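Local coordinates for protein inactive glucansucrase (Lactobacillus reuteri, PDB 5JBD) that belongs to glycoside hydrolase family 70 and, as an inactive glucansucrase, is a large calcium-binding protein built round a TIM-type barrel, at residues R221-Q226 with N231-P236; Q252-N257 with N795-Y800; D315-N320 with I686-M691; Y444-Q449 with S480-A485; T664-E667 with Y671-I674. One frame throughout, in Å; residues are numbered along the deposited sequence.

Contact 1 of 5, residues R221-Q226 with N231-P236; sequences RTINNQ and NSDNSP
The amide of N224 and the carboxylate of D233 are turned only 29° from each other, nearly coplanar in orientation, although their side chains cross at about a right angle. N224 ND2 donates to the syn lone pair of D233 OD2 at 3.0 Å, with that oxygen somewhat off the amide plane. The backbone N of N224 reaches the same OD2 at 3.1 Å, so one oxygen takes two donors from one residue, a job suited to a short acidic side chain. N224 ND2 is also bonded to the carbonyl of G326. I223 CB lies 3.5 Å from D233 OD2, and its CD1 packs on S235 CB at 3.6 Å.

Both segments belong to the connection between strands 193-197 and 242-244, without regular helix or strand here. T222 OG1, placed between its backbone N and carbonyl carbon (chi1 46°), donates to S235 O at 2.7 Å. A water donates to that hydroxyl and accepts from S235 N at 2.9 Å. S235 OG turns to the carbonyl of D286, and the carbonyl of P236 accepts from ND2 of N287, a residue of the calcium site; the ion lies about 6 Å from the side chain of T222.

Contact 2 of 5, residues Q252-N257 with N795-Y800; sequences QAENLN and NGQETY
E254 and Q797 reach toward one another from opposite directions, each the long polar arm of its own helix. The two flat ends do not line up: carboxylate and amide planes stand 75° apart, and Q797 NE2 comes to E254 OE2 from above the carboxylate plane, at 3.1 Å. For the amide the same bond is well placed, with OE2 close to its plane and an N-H...O angle of 155°. Both chains leave with CG anti to the backbone N and then bend at chi2, which brings their ends together between the helices. Glutamate and glutamine suit the place because two long side chains can meet midway between the helices. Each end has a further partner: E254 OE2 is hydrogen-bonded to the hydroxyl of Y713, and Q797 NE2 to the carbonyl of I833.

One helical turn further along, N257 faces Y800. Its ND2 donates to the Y800 carbonyl oxygen at 2.9 Å, in a rather bent bond. Y800 is the last residue of helix 794-800, and asparagine offers the main chain there a short donor. The other side of the N257 amide is used as well, OD1 accepting from Y804 N, while ND2 also bonds to the Y713 hydroxyl; that tyrosine thereby ties E254 and N257 together.

Helix 249-263 follows strand 242-244, and helix 794-800 follows strand 784-791, two members of one antiparallel sheet. L256 turns to helix 291-304, while A253 and N257 touch L805 of helix 805-811.

Contact 3 of 5, residues D315-N320 with I686-M691; sequences DHLSYN and ITDFWM
Inside the parallel beta-barrel of the TIM-type fold, L317, just before strand 319-320, and Y319 on it lean across to D688 and W690. Strands 319-320 and 688-691 are not neighbours: 279-282 and 743-748 stand between them, so the contact spans the interior by side chains alone.

L317 CD2 settles over the flat face of the D688 carboxylate, 3.4 Å from CG and 3.4 Å from OD2, while L317 CB lies 3.6 Å from D688 OD1. The two side chains cross at about a right angle. A charged group can sit beside a leucine here, probably because its oxygens are satisfied by other residues: T687 OG1 donates to D688 OD2 at 2.7 Å, on the anti side and 35° out of the carboxylate plane, H650 ND1 also bonds OD2, and OD1 bonds NE2 of Q745.

Y319 sends its hydroxyl end to W690: Y319 OH is 3.3 Å from W690 CB, and that carbon lies at the edge of the tyrosine ring, near its plane. The contact is made with the base of the W690 side chain, while its indole leads away and bonds D747 through NE1. A tyrosine is long enough to cross this distance, and its buried hydroxyl is satisfied by OE1 of Q745. Since NE2 of that glutamine bonds D688, a single amide from strand 743-748 links the two pairs.

Around the contact, strand 652-654 packs against Y319 through I652 and against W690 through E654. R281 of strand 279-282 touches both aromatic residues, and W386 of strand 385-388 meets the Y319 ring obliquely.

Contact 4 of 5, residues Y444-Q449 with S480-A485; sequences YNVPAQ and SIYYDA
Y482 leaves its backbone with CG anti to the carbonyl carbon (chi1 -56°), and this lays its ring against V446 and P447. From CB outward, CG meets V446 CG1 at 4.0 Å. The two sides of the ring then have different neighbours: CD2 packs on V446 CG1 and CE2 on V446 CG2, both at 3.8 Å, whereas CD1 and CE1 run beside the proline, each 4.0 Å from P447 CD. CZ returns to V446. The branched CB of the valine sits over the middle of the ring, 3.8 Å from its centroid and 11° off the normal, a CH-pi contact that a beta-branched residue makes well, with its methyls spread along the CD2-CE2 side, CG1 toward the ring's base and CG2 toward its tip. The opposite face is covered by I481 CG2.

At the tip, Y482 OH is linked by a water, 2.9 Å away, to the backbone N of V446. Helix 446-455 starts at this valine, and its first N-H groups have no carbonyl earlier in the helix to bond; the N-cap residue N445 does not cap them with its side chain, which bonds S610 and L353 instead.

In the TIM-type fold, helices 446-455 and 483-496 come before and after barrel strand 460-464. The approach to the second is shaped by S480, whose OG accepts from Y482 N at 3.0 Å in an ST turn, while its carbonyl takes Y483 N in a type I turn. One turn on, A485 CB meets P447 CB at 4.1 Å, small enough for the helices to close up; P447 also touches L613 of strand 612-618.

Contact 5 of 5, residues T664-E667 with Y671-I674; sequences TSVE and YNVI
A single hydrogen bond carries the polar side of this contact: N672 ND2 donates to V666 O at 2.9 Å, with an N-H...O angle of 151°. The oxygen lies close to the plane of the asparagine amide, but the donor stands 46° out of the V666 carbonyl plane, so the amide is well aimed while the carbonyl is approached from above. CG of N672 is anti to its own carbonyl carbon (chi1 -63°), a setting that carries the amide off the helix toward the preceding loop. Asparagine fits the position because its ND2 can serve two acceptors, and the second is the carboxylate of E729.

The remaining contacts are of van der Waals kind. V666 CG1 rests 3.8 Å from N672 ND2, the two side chains meeting at a slant. The next carbonyl, E667 O, touches V673 CG2 at 3.5 Å and lies 3.9 Å from N672 CB. E667 thus takes part through its main chain, and its CB points away from the helix, in keeping with an exposed acidic residue. Within the loop, S665 OG bonds N668 N and T664 OG1 bonds N668 ND2, bonds within the turn that leads into helix 670-676.

This is a surface contact, in which the loop after strand 652-654 folds against the first turn of helix 670-676. Helix 727-739 lies alongside, its E729 touching V666 and Y671, and on the inner side Y671 and I674 pack on barrel strand 688-691.

Along the chain contact 1 comes first and stands complete before the others; contact 2 then joins 252-257 to 795-800 and so encloses contacts 3, 4 and 5. Contact 3 in turn spans contacts 4 and 5, which follow each other. Contact 3 lies inside the barrel, and strand 688-691 connects it to contact 5: F689 CZ meets I674 CG2 at 3.6 Å and M691 CE meets Y671 CE1 at 3.7 Å. Contacts 1 and 2, with centres about 27 Å apart, are both linked to antiparallel strand 242-244, whereas contact 4, about 42 Å from contact 2 between centres, joins barrel helices across the molecule. Distant parts of the sequence thus build one barrel and its surroundings.

Contact 1 of 5, residues R221-Q226 with N231-P236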
# COMPACT_ATOMS: atom_id res chain seq x y z
N ARG A 221 -17.86 -5.70 0.29
CA ARG A 221 -18.50 -5.68 1.60
C ARG A 221 -17.67 -4.78 2.51
O ARG A 221 -17.25 -5.17 3.61
CB ARG A 221 -18.66 -7.08 2.18
CG ARG A 221 -19.52 -8.02 1.34
CD ARG A 221 -20.92 -7.47 1.08
NE ARG A 221 -21.82 -8.52 0.61
CZ ARG A 221 -22.59 -9.30 1.38
NH1 ARG A 221 -22.65 -9.18 2.71
NH2 ARG A 221 -23.34 -10.23 0.79
N THR A 222 -17.52 -3.54 2.04
CA THR A 222 -16.55 -2.58 2.51
C THR A 222 -17.28 -1.47 3.25
O THR A 222 -18.35 -1.04 2.82
CB THR A 222 -15.81 -1.96 1.33
OG1 THR A 222 -16.76 -1.58 0.30
CG2 THR A 222 -14.82 -2.99 0.74
N ILE A 223 -16.69 -1.03 4.36
CA ILE A 223 -17.23 0.08 5.19
C ILE A 223 -18.69 -0.20 5.57
O ILE A 223 -18.98 -1.31 6.07
CB ILE A 223 -16.99 1.48 4.54
CG1 ILE A 223 -15.65 1.55 3.82
CG2 ILE A 223 -17.02 2.56 5.61
CD1 ILE A 223 -15.33 2.92 3.24
N ASN A 224 -19.63 0.72 5.29
CA ASN A 224 -21.04 0.50 5.62
C ASN A 224 -21.76 -0.52 4.74
O ASN A 224 -22.90 -0.87 5.04
CB ASN A 224 -21.81 1.82 5.66
CG ASN A 224 -21.25 2.78 6.70
OD1 ASN A 224 -21.38 2.54 7.91
ND2 ASN A 224 -20.56 3.83 6.25
N ASN A 225 -21.12 -1.04 3.69
CA ASN A 225 -21.72 -2.12 2.88
C ASN A 225 -21.35 -3.54 3.35
O ASN A 225 -21.55 -4.51 2.62
CB ASN A 225 -21.40 -1.96 1.40
CG ASN A 225 -22.40 -2.67 0.50
OD1 ASN A 225 -23.60 -2.67 0.76
ND2 ASN A 225 -21.90 -3.33 -0.53
N GLN A 226 -20.86 -3.66 4.59
CA GLN A 226 -20.49 -4.97 5.16
C GLN A 226 -21.61 -6.00 5.01
O GLN A 226 -21.33 -7.16 4.66
CB GLN A 226 -20.11 -4.79 6.64
CG GLN A 226 -19.55 -6.03 7.33
CD GLN A 226 -19.13 -5.74 8.77
OE1 GLN A 226 -19.33 -4.64 9.26
NE2 GLN A 226 -18.56 -6.74 9.44
N ASN A 231 -24.60 0.59 0.10
CA ASN A 231 -23.43 0.99 -0.68
C ASN A 231 -23.30 2.51 -0.81
O ASN A 231 -22.88 3.01 -1.86
CB ASN A 231 -23.46 0.36 -2.08
CG ASN A 231 -22.13 0.51 -2.78
OD1 ASN A 231 -21.10 0.55 -2.11
ND2 ASN A 231 -22.13 0.62 -4.10
N SER A 232 -23.61 3.24 0.25
CA SER A 232 -23.51 4.70 0.19
C SER A 232 -22.05 5.18 0.06
O SER A 232 -21.82 6.28 -0.47
CB SER A 232 -24.20 5.35 1.40
OG SER A 232 -23.69 4.86 2.62
N ASP A 233 -21.09 4.37 0.52
CA ASP A 233 -19.66 4.70 0.39
C ASP A 233 -19.07 4.37 -0.98
O ASP A 233 -18.16 5.05 -1.46
CB ASP A 233 -18.83 3.97 1.44
CG ASP A 233 -19.36 4.17 2.82
OD1 ASP A 233 -19.32 5.32 3.30
OD2 ASP A 233 -19.84 3.19 3.43
N ASN A 234 -19.58 3.30 -1.59
CA ASN A 234 -19.06 2.78 -2.85
C ASN A 234 -17.55 2.61 -2.83
O ASN A 234 -16.88 3.02 -3.78
CB ASN A 234 -19.52 3.67 -4.02
CG ASN A 234 -19.35 3.01 -5.37
OD1 ASN A 234 -19.70 1.83 -5.55
ND2 ASN A 234 -18.81 3.75 -6.33
N SER A 235 -17.03 1.99 -1.77
CA SER A 235 -15.59 1.77 -1.64
C SER A 235 -15.19 0.45 -2.31
O SER A 235 -15.80 -0.59 -2.02
CB SER A 235 -15.16 1.76 -0.17
OG SER A 235 -13.76 1.93 -0.07
N PRO A 236 -14.19 0.47 -3.21
CA PRO A 236 -13.92 -0.71 -4.07
C PRO A 236 -13.18 -1.86 -3.39
O PRO A 236 -12.35 -1.64 -2.49
CB PRO A 236 -13.06 -0.13 -5.20
CG PRO A 236 -12.33 1.00 -4.56
CD PRO A 236 -13.30 1.60 -3.58
O HOH W 1 -18.54 0.53 0.28

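Contact 2 of 5, residues Q252-N257 with N795-Y800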
# COMPACT_ATOMS: atom_id res chain seq x y z
N GLN A 252 -10.40 -15.63 7.19
CA GLN A 252 -10.68 -14.80 8.38
C GLN A 252 -9.97 -15.38 9.60
O GLN A 252 -9.39 -14.63 10.38
CB GLN A 252 -12.18 -14.65 8.61
CG GLN A 252 -12.85 -13.81 7.53
CD GLN A 252 -14.33 -13.61 7.74
OE1 GLN A 252 -14.95 -14.18 8.64
NE2 GLN A 252 -14.92 -12.76 6.90
N ALA A 253 -9.99 -16.72 9.74
CA ALA A 253 -9.24 -17.38 10.80
C ALA A 253 -7.73 -17.16 10.64
O ALA A 253 -7.03 -16.90 11.63
CB ALA A 253 -9.58 -18.86 10.87
N GLU A 254 -7.21 -17.25 9.42
CA GLU A 254 -5.79 -16.98 9.16
C GLU A 254 -5.35 -15.55 9.54
O GLU A 254 -4.23 -15.36 10.04
CB GLU A 254 -5.39 -17.35 7.71
CG GLU A 254 -3.99 -16.93 7.23
CD GLU A 254 -2.83 -17.42 8.09
OE1 GLU A 254 -3.00 -18.37 8.89
OE2 GLU A 254 -1.72 -16.85 7.95
N ASN A 255 -6.21 -14.56 9.33
CA ASN A 255 -5.88 -13.17 9.76
C ASN A 255 -5.70 -13.09 11.28
O ASN A 255 -4.77 -12.41 11.76
CB ASN A 255 -6.95 -12.17 9.31
CG ASN A 255 -7.00 -12.00 7.80
OD1 ASN A 255 -5.98 -12.14 7.11
ND2 ASN A 255 -8.19 -11.71 7.29
N LEU A 256 -6.56 -13.80 12.02
CA LEU A 256 -6.46 -13.88 13.48
C LEU A 256 -5.14 -14.51 13.89
O LEU A 256 -4.47 -13.99 14.79
CB LEU A 256 -7.64 -14.65 14.08
CG LEU A 256 -9.01 -14.00 13.91
CD1 LEU A 256 -10.11 -14.92 14.37
CD2 LEU A 256 -9.07 -12.69 14.67
N ASN A 257 -4.76 -15.60 13.22
CA ASN A 257 -3.44 -16.23 13.39
C ASN A 257 -2.30 -15.23 13.19
O ASN A 257 -1.38 -15.15 14.00
CB ASN A 257 -3.27 -17.39 12.40
CG ASN A 257 -2.12 -18.30 12.77
OD1 ASN A 257 -2.28 -19.19 13.60
ND2 ASN A 257 -0.96 -18.08 12.16
N ASN A 795 8.32 -20.17 2.92
CA ASN A 795 8.44 -21.04 4.09
C ASN A 795 7.79 -20.44 5.34
O ASN A 795 7.42 -21.19 6.25
CB ASN A 795 9.91 -21.38 4.35
CG ASN A 795 10.50 -22.29 3.27
OD1 ASN A 795 9.77 -23.01 2.56
ND2 ASN A 795 11.82 -22.27 3.15
N GLY A 796 7.64 -19.12 5.39
CA GLY A 796 6.91 -18.47 6.47
C GLY A 796 5.46 -18.92 6.54
O GLY A 796 4.97 -19.28 7.62
N GLN A 797 4.77 -18.91 5.41
CA GLN A 797 3.40 -19.39 5.39
C GLN A 797 3.31 -20.89 5.71
O GLN A 797 2.38 -21.34 6.38
CB GLN A 797 2.73 -19.10 4.04
CG GLN A 797 1.21 -19.20 4.07
CD GLN A 797 0.56 -18.09 4.90
OE1 GLN A 797 0.99 -16.94 4.86
NE2 GLN A 797 -0.50 -18.42 5.63
N GLU A 798 4.29 -21.66 5.22
CA GLU A 798 4.32 -23.11 5.49
C GLU A 798 4.47 -23.37 6.97
O GLU A 798 3.73 -24.16 7.53
CB GLU A 798 5.46 -23.82 4.74
CG GLU A 798 5.30 -23.89 3.23
CD GLU A 798 4.32 -24.94 2.74
OE1 GLU A 798 3.74 -25.69 3.57
OE2 GLU A 798 4.11 -24.99 1.50
N THR A 799 5.42 -22.70 7.61
CA THR A 799 5.71 -22.93 9.02
C THR A 799 4.65 -22.32 9.96
O THR A 799 4.22 -22.98 10.91
CB THR A 799 7.11 -22.40 9.40
OG1 THR A 799 8.09 -23.06 8.60
CG2 THR A 799 7.43 -22.63 10.87
N TYR A 800 4.25 -21.08 9.71
CA TYR A 800 3.44 -20.31 10.67
C TYR A 800 1.95 -20.21 10.35
O TYR A 800 1.16 -19.86 11.23
CB TYR A 800 4.05 -18.91 10.83
CG TYR A 800 5.46 -18.99 11.38
CD1 TYR A 800 5.66 -19.18 12.72
CD2 TYR A 800 6.58 -18.91 10.54
CE1 TYR A 800 6.95 -19.27 13.24
CE2 TYR A 800 7.88 -19.00 11.05
CZ TYR A 800 8.05 -19.19 12.40
OH TYR A 800 9.31 -19.28 12.93

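Contact 3 of 5, residues D315-N320 with I686-M691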
# COMPACT_ATOMS: atom_id res chain seq x y z
N ASP A 315 -3.21 1.52 25.40
CA ASP A 315 -1.95 0.76 25.34
C ASP A 315 -1.84 -0.10 24.08
O ASP A 315 -0.72 -0.47 23.68
CB ASP A 315 -1.77 -0.13 26.57
CG ASP A 315 -1.35 0.64 27.83
OD1 ASP A 315 -0.93 1.81 27.74
OD2 ASP A 315 -1.44 0.06 28.93
N HIS A 316 -2.98 -0.43 23.45
CA HIS A 316 -3.00 -1.21 22.21
C HIS A 316 -3.61 -0.41 21.06
O HIS A 316 -4.41 -0.91 20.27
CB HIS A 316 -3.73 -2.54 22.48
CG HIS A 316 -3.02 -3.40 23.49
ND1 HIS A 316 -1.92 -4.16 23.17
CD2 HIS A 316 -3.22 -3.56 24.83
CE1 HIS A 316 -1.48 -4.77 24.26
NE2 HIS A 316 -2.25 -4.43 25.27
N LEU A 317 -3.17 0.85 20.96
CA LEU A 317 -3.70 1.78 19.97
C LEU A 317 -3.66 1.16 18.60
O LEU A 317 -2.62 0.68 18.17
CB LEU A 317 -2.87 3.07 19.95
CG LEU A 317 -3.49 4.27 19.22
CD1 LEU A 317 -4.77 4.74 19.90
CD2 LEU A 317 -2.47 5.40 19.10
N SER A 318 -4.81 1.15 17.92
CA SER A 318 -4.90 0.70 16.55
C SER A 318 -5.69 1.72 15.71
O SER A 318 -6.61 2.36 16.22
CB SER A 318 -5.53 -0.71 16.48
OG SER A 318 -4.71 -1.66 17.16
N TYR A 319 -5.33 1.84 14.44
CA TYR A 319 -5.83 2.92 13.59
C TYR A 319 -5.90 2.50 12.13
O TYR A 319 -4.94 1.87 11.62
CB TYR A 319 -5.00 4.21 13.76
CG TYR A 319 -3.49 4.06 13.98
CD1 TYR A 319 -2.96 3.80 15.25
CD2 TYR A 319 -2.58 4.26 12.93
CE1 TYR A 319 -1.59 3.68 15.46
CE2 TYR A 319 -1.21 4.14 13.14
CZ TYR A 319 -0.72 3.85 14.41
OH TYR A 319 0.65 3.75 14.63
N ASN A 320 -7.02 2.83 11.48
CA ASN A 320 -7.35 2.33 10.14
C ASN A 320 -7.05 3.35 9.08
O ASN A 320 -7.51 4.47 9.18
CB ASN A 320 -8.84 1.96 10.04
CG ASN A 320 -9.21 0.76 10.90
OD1 ASN A 320 -8.35 0.09 11.45
ND2 ASN A 320 -10.51 0.51 11.03
N ILE A 686 6.68 11.47 21.12
CA ILE A 686 6.04 10.40 20.33
C ILE A 686 5.66 9.29 21.31
O ILE A 686 6.49 8.87 22.13
CB ILE A 686 6.98 9.85 19.24
CG1 ILE A 686 7.28 10.94 18.21
CG2 ILE A 686 6.37 8.65 18.57
CD1 ILE A 686 8.53 10.69 17.40
N THR A 687 4.40 8.88 21.28
CA THR A 687 3.91 7.82 22.15
C THR A 687 3.65 6.50 21.40
O THR A 687 3.65 5.43 22.02
CB THR A 687 2.61 8.24 22.86
OG1 THR A 687 1.58 8.41 21.89
CG2 THR A 687 2.79 9.53 23.65
N ASP A 688 3.44 6.58 20.09
CA ASP A 688 3.03 5.45 19.27
C ASP A 688 3.82 5.44 17.97
O ASP A 688 3.73 6.39 17.18
CB ASP A 688 1.53 5.53 19.01
CG ASP A 688 0.71 5.22 20.26
OD1 ASP A 688 0.52 4.02 20.56
OD2 ASP A 688 0.31 6.19 20.95
N PHE A 689 4.59 4.38 17.77
CA PHE A 689 5.57 4.28 16.67
C PHE A 689 5.02 3.37 15.59
O PHE A 689 4.90 2.15 15.80
CB PHE A 689 6.90 3.77 17.24
CG PHE A 689 8.12 4.12 16.41
CD1 PHE A 689 8.60 3.25 15.45
CD2 PHE A 689 8.82 5.31 16.63
CE1 PHE A 689 9.72 3.56 14.70
CE2 PHE A 689 9.95 5.63 15.89
CZ PHE A 689 10.40 4.75 14.92
N TRP A 690 4.66 3.95 14.45
CA TRP A 690 4.15 3.20 13.30
C TRP A 690 5.34 2.71 12.49
O TRP A 690 6.08 3.50 11.87
CB TRP A 690 3.16 4.06 12.49
CG TRP A 690 2.79 3.63 11.10
CD1 TRP A 690 2.97 2.41 10.52
CD2 TRP A 690 2.18 4.45 10.10
NE1 TRP A 690 2.51 2.41 9.23
CE2 TRP A 690 2.03 3.65 8.94
CE3 TRP A 690 1.76 5.78 10.06
CZ2 TRP A 690 1.47 4.15 7.75
CZ3 TRP A 690 1.20 6.28 8.89
CH2 TRP A 690 1.05 5.46 7.75
N MET A 691 5.51 1.39 12.47
CA MET A 691 6.58 0.73 11.72
C MET A 691 6.08 0.27 10.35
O MET A 691 4.95 -0.22 10.21
CB MET A 691 7.15 -0.45 12.50
CG MET A 691 7.68 -0.03 13.86
SD MET A 691 9.01 -1.03 14.56
CE MET A 691 10.31 -0.57 13.41

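Contact 4 of 5, residues Y444-Q449 with S480-A485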
# COMPACT_ATOMS: atom_id res chain seq x y z
N TYR A 444 3.27 24.64 0.44
CA TYR A 444 3.49 25.87 1.19
C TYR A 444 3.09 25.66 2.66
O TYR A 444 2.30 24.77 2.99
CB TYR A 444 2.65 27.00 0.60
CG TYR A 444 3.16 27.55 -0.73
CD1 TYR A 444 3.04 26.82 -1.91
CD2 TYR A 444 3.75 28.80 -0.79
CE1 TYR A 444 3.52 27.32 -3.11
CE2 TYR A 444 4.22 29.32 -1.99
CZ TYR A 444 4.11 28.57 -3.15
OH TYR A 444 4.59 29.09 -4.35
N ASN A 445 3.65 26.50 3.53
CA ASN A 445 3.24 26.58 4.93
C ASN A 445 3.30 25.27 5.72
O ASN A 445 2.38 24.98 6.51
CB ASN A 445 1.82 27.19 5.03
CG ASN A 445 1.79 28.69 4.80
OD1 ASN A 445 2.46 29.48 5.49
ND2 ASN A 445 0.96 29.11 3.86
N VAL A 446 4.35 24.48 5.53
CA VAL A 446 4.45 23.20 6.24
C VAL A 446 4.48 23.39 7.77
O VAL A 446 3.75 22.69 8.49
CB VAL A 446 5.62 22.33 5.71
CG1 VAL A 446 5.81 21.07 6.56
CG2 VAL A 446 5.34 21.92 4.26
N PRO A 447 5.28 24.35 8.27
CA PRO A 447 5.26 24.60 9.72
C PRO A 447 3.88 24.95 10.29
O PRO A 447 3.50 24.40 11.32
CB PRO A 447 6.23 25.77 9.88
CG PRO A 447 7.21 25.59 8.77
CD PRO A 447 6.34 25.13 7.61
N ALA A 448 3.13 25.79 9.60
CA ALA A 448 1.77 26.14 10.05
C ALA A 448 0.80 24.94 9.97
O ALA A 448 -0.06 24.79 10.84
CB ALA A 448 1.23 27.34 9.27
N GLN A 449 0.93 24.11 8.94
CA GLN A 449 0.11 22.91 8.85
C GLN A 449 0.33 22.06 10.10
O GLN A 449 -0.64 21.62 10.73
CB GLN A 449 0.38 22.11 7.58
CG GLN A 449 -0.15 22.79 6.33
CD GLN A 449 0.02 21.96 5.07
OE1 GLN A 449 -0.49 20.84 4.98
NE2 GLN A 449 0.70 22.52 4.07
N SER A 480 15.60 17.43 7.58
CA SER A 480 14.85 18.26 6.64
C SER A 480 14.97 19.73 7.04
O SER A 480 15.21 20.06 8.21
CB SER A 480 13.37 17.85 6.62
OG SER A 480 12.56 18.86 6.02
N ILE A 481 14.76 20.61 6.08
CA ILE A 481 14.59 22.04 6.39
C ILE A 481 13.53 22.30 7.49
O ILE A 481 13.65 23.26 8.26
CB ILE A 481 14.24 22.83 5.09
CG1 ILE A 481 14.25 24.35 5.31
CG2 ILE A 481 12.94 22.35 4.44
CD1 ILE A 481 13.95 25.17 4.06
N TYR A 482 12.51 21.45 7.58
CA TYR A 482 11.44 21.65 8.56
C TYR A 482 11.66 21.00 9.93
O TYR A 482 10.79 21.11 10.79
CB TYR A 482 10.10 21.20 7.97
CG TYR A 482 9.75 21.88 6.67
CD1 TYR A 482 9.71 23.27 6.59
CD2 TYR A 482 9.46 21.14 5.51
CE1 TYR A 482 9.41 23.90 5.39
CE2 TYR A 482 9.15 21.77 4.31
CZ TYR A 482 9.12 23.16 4.26
OH TYR A 482 8.80 23.79 3.08
N TYR A 483 12.81 20.36 10.15
CA TYR A 483 13.08 19.66 11.42
C TYR A 483 12.92 20.57 12.65
O TYR A 483 12.25 20.19 13.64
CB TYR A 483 14.48 19.00 11.42
CG TYR A 483 14.83 18.27 12.72
CD1 TYR A 483 15.33 18.97 13.83
CD2 TYR A 483 14.65 16.89 12.85
CE1 TYR A 483 15.63 18.32 15.01
CE2 TYR A 483 14.98 16.24 14.02
CZ TYR A 483 15.47 16.96 15.09
OH TYR A 483 15.78 16.33 16.26
N ASP A 484 13.52 21.76 12.61
CA ASP A 484 13.53 22.63 13.80
C ASP A 484 12.11 23.08 14.17
O ASP A 484 11.73 23.05 15.34
CB ASP A 484 14.45 23.84 13.60
CG ASP A 484 15.93 23.49 13.69
OD1 ASP A 484 16.30 22.43 14.22
OD2 ASP A 484 16.74 24.32 13.24
N ALA A 485 11.34 23.48 13.17
CA ALA A 485 9.98 23.95 13.39
C ALA A 485 9.10 22.85 13.95
O ALA A 485 8.43 23.03 14.97
CB ALA A 485 9.37 24.48 12.10
O HOH W 2 6.67 25.57 3.95

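Contact 5 of 5, residues T664-E667 with Y671-I674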
# COMPACT_ATOMS: atom_id res chain seq x y z
N THR A 664 23.27 1.05 3.10
CA THR A 664 24.64 0.85 2.60
C THR A 664 25.52 0.05 3.57
O THR A 664 26.64 -0.32 3.21
CB THR A 664 25.30 2.20 2.28
OG1 THR A 664 25.08 3.12 3.36
CG2 THR A 664 24.71 2.78 1.00
N SER A 665 25.03 -0.20 4.78
CA SER A 665 25.73 -1.00 5.77
C SER A 665 24.73 -1.58 6.76
O SER A 665 23.54 -1.21 6.75
CB SER A 665 26.75 -0.16 6.53
OG SER A 665 26.10 0.83 7.32
N VAL A 666 25.21 -2.47 7.62
CA VAL A 666 24.38 -3.03 8.70
C VAL A 666 24.01 -1.92 9.70
O VAL A 666 22.86 -1.85 10.13
CB VAL A 666 25.08 -4.22 9.41
CG1 VAL A 666 24.36 -4.61 10.71
CG2 VAL A 666 25.16 -5.41 8.46
N GLU A 667 24.97 -1.08 10.06
CA GLU A 667 24.72 0.05 10.96
C GLU A 667 23.59 0.97 10.44
O GLU A 667 22.82 1.50 11.24
CB GLU A 667 26.01 0.85 11.17
CG GLU A 667 25.90 2.03 12.13
CD GLU A 667 27.25 2.72 12.39
OE1 GLU A 667 28.25 2.00 12.60
OE2 GLU A 667 27.30 3.96 12.39
N TYR A 671 16.24 -0.37 11.32
CA TYR A 671 15.99 -0.97 12.63
C TYR A 671 17.07 -0.59 13.63
O TYR A 671 16.76 -0.22 14.76
CB TYR A 671 15.81 -2.49 12.55
CG TYR A 671 14.56 -2.99 11.80
CD1 TYR A 671 13.39 -2.23 11.75
CD2 TYR A 671 14.58 -4.20 11.13
CE1 TYR A 671 12.28 -2.66 11.04
CE2 TYR A 671 13.47 -4.66 10.44
CZ TYR A 671 12.30 -3.88 10.41
OH TYR A 671 11.20 -4.31 9.73
N ASN A 672 18.33 -0.63 13.20
CA ASN A 672 19.44 -0.30 14.09
C ASN A 672 19.52 1.19 14.42
O ASN A 672 19.78 1.57 15.56
CB ASN A 672 20.77 -0.83 13.52
CG ASN A 672 20.78 -2.35 13.42
OD1 ASN A 672 20.08 -3.04 14.17
ND2 ASN A 672 21.53 -2.88 12.47
N VAL A 673 19.30 2.02 13.41
CA VAL A 673 19.26 3.48 13.60
C VAL A 673 18.13 3.85 14.57
O VAL A 673 18.34 4.65 15.49
CB VAL A 673 19.15 4.24 12.26
CG1 VAL A 673 19.07 5.75 12.50
CG2 VAL A 673 20.32 3.88 11.35
N ILE A 674 16.95 3.25 14.40
CA ILE A 674 15.80 3.52 15.28
C ILE A 674 16.12 3.16 16.74
O ILE A 674 15.89 3.97 17.65
CB ILE A 674 14.51 2.82 14.79
CG1 ILE A 674 14.03 3.44 13.47
CG2 ILE A 674 13.38 2.90 15.82
CD1 ILE A 674 13.10 2.58 12.64